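Local structure of transaminase (Bacillus megaterium, 5G0A) at residues 79-84 and 90-95. The protein probably transfers amino groups between amines or amino acids and carbonyl acceptors, as an S-selective omega-transaminase using pyridoxal-5'-phosphate. Numbering follows the deposited sequence.
Sequences LDRYGF and ATDYKA. Unlike the reference sequence in segment 90-95: Ala90 (reference Ser).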
ATOM      1  N   LEU B  79      22.498  -8.075 -38.187  1.00 26.65           N
ATOM      2  CA  LEU B  79      22.867  -9.441 -37.813  1.00 26.66           C
ATOM      3  C   LEU B  79      24.222  -9.914 -38.393  1.00 28.30           C
ATOM      4  O   LEU B  79      24.730 -10.960 -37.984  1.00 29.31           O
ATOM      5  CB  LEU B  79      21.752 -10.406 -38.203  1.00 27.89           C
ATOM      6  CG  LEU B  79      20.418 -10.313 -37.429  1.00 29.27           C
ATOM      7  CD1 LEU B  79      19.336 -11.055 -38.210  1.00 31.94           C
ATOM      8  CD2 LEU B  79      20.494 -10.790 -35.984  1.00 27.34           C
ATOM      9  N   ASP B  80      24.803  -9.154 -39.329  1.00 28.57           N
ATOM     10  CA  ASP B  80      26.202  -9.395 -39.734  1.00 29.36           C
ATOM     11  C   ASP B  80      27.164  -9.021 -38.620  1.00 29.06           C
ATOM     12  O   ASP B  80      28.309  -9.508 -38.575  1.00 29.54           O
ATOM     13  CB  ASP B  80      26.572  -8.552 -40.964  1.00 35.83           C
ATOM     14  CG  ASP B  80      25.925  -9.046 -42.247  1.00 41.45           C
ATOM     15  OD1 ASP B  80      25.459 -10.205 -42.297  1.00 41.77           O
ATOM     16  OD2 ASP B  80      25.901  -8.253 -43.215  1.00 45.66           O
ATOM     17  N   ARG B  81      26.710  -8.146 -37.714  1.00 27.31           N
ATOM     18  CA  ARG B  81      27.594  -7.614 -36.676  1.00 27.75           C
ATOM     19  C   ARG B  81      27.252  -8.089 -35.260  1.00 27.05           C
ATOM     20  O   ARG B  81      28.146  -8.308 -34.434  1.00 26.84           O
ATOM     21  CB  ARG B  81      27.587  -6.078 -36.713  1.00 26.56           C
ATOM     22  CG  ARG B  81      28.349  -5.487 -37.906  1.00 27.94           C
ATOM     23  CD  ARG B  81      27.963  -4.029 -38.114  1.00 29.83           C
ATOM     24  NE  ARG B  81      28.267  -3.267 -36.912  1.00 30.47           N
ATOM     25  CZ  ARG B  81      27.686  -2.126 -36.553  1.00 28.76           C
ATOM     26  NH1 ARG B  81      26.752  -1.553 -37.311  1.00 29.91           N
ATOM     27  NH2 ARG B  81      28.055  -1.562 -35.419  1.00 29.05           N
ATOM     28  N   TYR B  82      25.950  -8.228 -34.992  1.00 26.49           N
ATOM     29  CA  TYR B  82      25.455  -8.568 -33.670  1.00 25.50           C
ATOM     30  C   TYR B  82      24.581  -9.835 -33.727  1.00 27.42           C
ATOM     31  O   TYR B  82      23.994 -10.109 -34.771  1.00 26.90           O
ATOM     32  CB  TYR B  82      24.615  -7.383 -33.165  1.00 26.74           C
ATOM     33  CG  TYR B  82      25.384  -6.081 -33.032  1.00 25.34           C
ATOM     34  CD1 TYR B  82      26.337  -5.910 -32.012  1.00 25.61           C
ATOM     35  CD2 TYR B  82      25.127  -5.009 -33.894  1.00 26.58           C
ATOM     36  CE1 TYR B  82      27.030  -4.712 -31.867  1.00 27.46           C
ATOM     37  CE2 TYR B  82      25.807  -3.805 -33.758  1.00 26.47           C
ATOM     38  CZ  TYR B  82      26.760  -3.661 -32.751  1.00 27.63           C
ATOM     39  OH  TYR B  82      27.428  -2.463 -32.614  1.00 26.70           O
ATOM     40  N   GLY B  83      24.455 -10.602 -32.634  1.00 25.89           N
ATOM     41  CA  GLY B  83      25.084 -10.332 -31.343  1.00 23.75           C
ATOM     42  C   GLY B  83      24.198  -9.564 -30.371  1.00 24.14           C
ATOM     43  O   GLY B  83      23.065  -9.165 -30.687  1.00 24.50           O
ATOM     44  N   PHE B  84      24.749  -9.349 -29.185  1.00 23.54           N
ATOM     45  CA  PHE B  84      24.042  -8.607 -28.150  1.00 23.08           C
ATOM     46  C   PHE B  84      25.037  -7.892 -27.247  1.00 23.28           C
ATOM     47  O   PHE B  84      26.009  -8.496 -26.793  1.00 23.48           O
ATOM     48  CB  PHE B  84      23.210  -9.575 -27.300  1.00 23.09           C
ATOM     49  CG  PHE B  84      22.669  -8.922 -26.047  1.00 22.89           C
ATOM     50  CD1 PHE B  84      21.647  -7.976 -26.158  1.00 23.83           C
ATOM     51  CD2 PHE B  84      23.230  -9.187 -24.797  1.00 23.78           C
ATOM     52  CE1 PHE B  84      21.176  -7.306 -25.033  1.00 23.98           C
ATOM     53  CE2 PHE B  84      22.752  -8.513 -23.650  1.00 23.85           C
ATOM     54  CZ  PHE B  84      21.721  -7.581 -23.784  1.00 24.92           C
ATOM     55  N   ALA B  90      28.163   1.040 -25.893  1.00 24.84           N
ATOM     56  CA  ALA B  90      27.578   1.885 -26.929  1.00 24.36           C
ATOM     57  C   ALA B  90      27.607   1.217 -28.304  1.00 24.15           C
ATOM     58  O   ALA B  90      28.568   0.530 -28.646  1.00 26.19           O
ATOM     59  CB  ALA B  90      28.298   3.239 -26.989  1.00 25.46           C
ATOM     60  N   THR B  91      26.538   1.431 -29.066  1.00 24.78           N
ATOM     61  CA  THR B  91      26.471   1.029 -30.469  1.00 25.44           C
ATOM     62  C   THR B  91      26.030   2.191 -31.331  1.00 26.92           C
ATOM     63  O   THR B  91      25.448   3.169 -30.848  1.00 25.92           O
ATOM     64  CB  THR B  91      25.515  -0.167 -30.704  1.00 24.91           C
ATOM     65  OG1 THR B  91      24.144   0.244 -30.515  1.00 25.18           O
ATOM     66  CG2 THR B  91      25.863  -1.353 -29.788  1.00 23.61           C
ATOM     67  N   ASP B  92      26.321   2.085 -32.627  1.00 28.60           N
ATOM     68  CA  ASP B  92      25.863   3.087 -33.573  1.00 27.19           C
ATOM     69  C   ASP B  92      24.336   3.113 -33.638  1.00 26.80           C
ATOM     70  O   ASP B  92      23.734   4.177 -33.677  1.00 26.28           O
ATOM     71  CB  ASP B  92      26.455   2.835 -34.967  1.00 29.44           C
ATOM     72  CG  ASP B  92      26.167   1.433 -35.495  1.00 29.90           C
ATOM     73  OD1 ASP B  92      26.231   0.456 -34.722  1.00 28.81           O
ATOM     74  OD2 ASP B  92      25.882   1.313 -36.705  1.00 32.08           O
ATOM     75  N   TYR B  93      23.712   1.940 -33.614  1.00 26.31           N
ATOM     76  CA  TYR B  93      22.266   1.865 -33.804  1.00 24.87           C
ATOM     77  C   TYR B  93      21.504   2.538 -32.656  1.00 23.36           C
ATOM     78  O   TYR B  93      20.521   3.267 -32.884  1.00 24.07           O
ATOM     79  CB  TYR B  93      21.806   0.416 -33.916  1.00 25.66           C
ATOM     80  CG  TYR B  93      22.288  -0.315 -35.149  1.00 26.09           C
ATOM     81  CD1 TYR B  93      22.058   0.196 -36.430  1.00 26.21           C
ATOM     82  CD2 TYR B  93      22.940  -1.532 -35.027  1.00 25.38           C
ATOM     83  CE1 TYR B  93      22.498  -0.490 -37.567  1.00 27.43           C
ATOM     84  CE2 TYR B  93      23.382  -2.231 -36.151  1.00 27.52           C
ATOM     85  CZ  TYR B  93      23.153  -1.707 -37.416  1.00 28.34           C
ATOM     86  OH  TYR B  93      23.579  -2.431 -38.537  1.00 28.10           O
ATOM     87  N   LYS B  94      21.950   2.298 -31.432  1.00 23.40           N
ATOM     88  CA  LYS B  94      21.240   2.879 -30.268  1.00 23.43           C
ATOM     89  C   LYS B  94      21.391   4.417 -30.248  1.00 24.68           C
ATOM     90  O   LYS B  94      20.412   5.152 -30.051  1.00 23.76           O
ATOM     91  CB  LYS B  94      21.738   2.245 -28.967  1.00 23.59           C
ATOM     92  CG  LYS B  94      20.940   2.668 -27.724  1.00 23.38           C
ATOM     93  CD  LYS B  94      21.467   2.017 -26.455  1.00 23.39           C
ATOM     94  CE  LYS B  94      22.885   2.497 -26.084  1.00 26.54           C
ATOM     95  NZ  LYS B  94      23.357   1.808 -24.846  1.00 26.84           N
ATOM     96  N   ALA B  95      22.610   4.898 -30.485  1.00 24.99           N
ATOM     97  CA  ALA B  95      22.862   6.351 -30.427  1.00 25.93           C
ATOM     98  C   ALA B  95      22.132   7.054 -31.575  1.00 26.52           C
ATOM     99  O   ALA B  95      21.563   8.137 -31.398  1.00 25.79           O
ATOM    100  CB  ALA B  95      24.364   6.631 -30.470  1.00 26.64           C
TER
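Arg81 meets Asp92 end-on, each terminal nitrogen taking its own carboxylate oxygen: NH2 lies 2.8 Å from OD1 of Asp92 and NH1 3.1 Å from OD2. The salt bridge is twisted, with guanidinium and carboxylate planes 43° apart. Both oxygens stay near the guanidinium plane, but NH1 reaches OD2 on its syn side whereas NH2 comes to OD1 from above the carboxylate plane. With CG of Asp92 between the backbone N and the carbonyl carbon (chi1 55°), the carboxylate is carried toward Arg81, and OD2 also lies over the centre of the Tyr93 ring. A bend at chi3 lets the guanidinium reach this carboxylate, and CE2 of Tyr82 lies 3.5 Å above the guanidinium plane, offset toward the rim of that group. Beside this pair, Tyr82 brings a ring edge to Tyr93, CE2 to CE2 at 3.8 Å, while OH of Tyr82 lies 3.4 Å from CG2 of Thr91. That hydroxyl bonds to the Ile36 carbonyl of the second subunit, and Arg81 NE to that of Glu37 there, so both side chains also serve the subunit interface. Replacing Arg81 by an alanine would probably leave the Asp92 carboxylate without its cationic mate and take away the group packed against CE2 of Tyr82. At the N-cap position of helix 92-105, Thr91 OG1 accepts from Lys94 N (3.1 Å, 162°), a capping bond. The contact thus joins the loop after helix 69-78 to a capped helix start, at a subunit interface of a class-III aminotransferase.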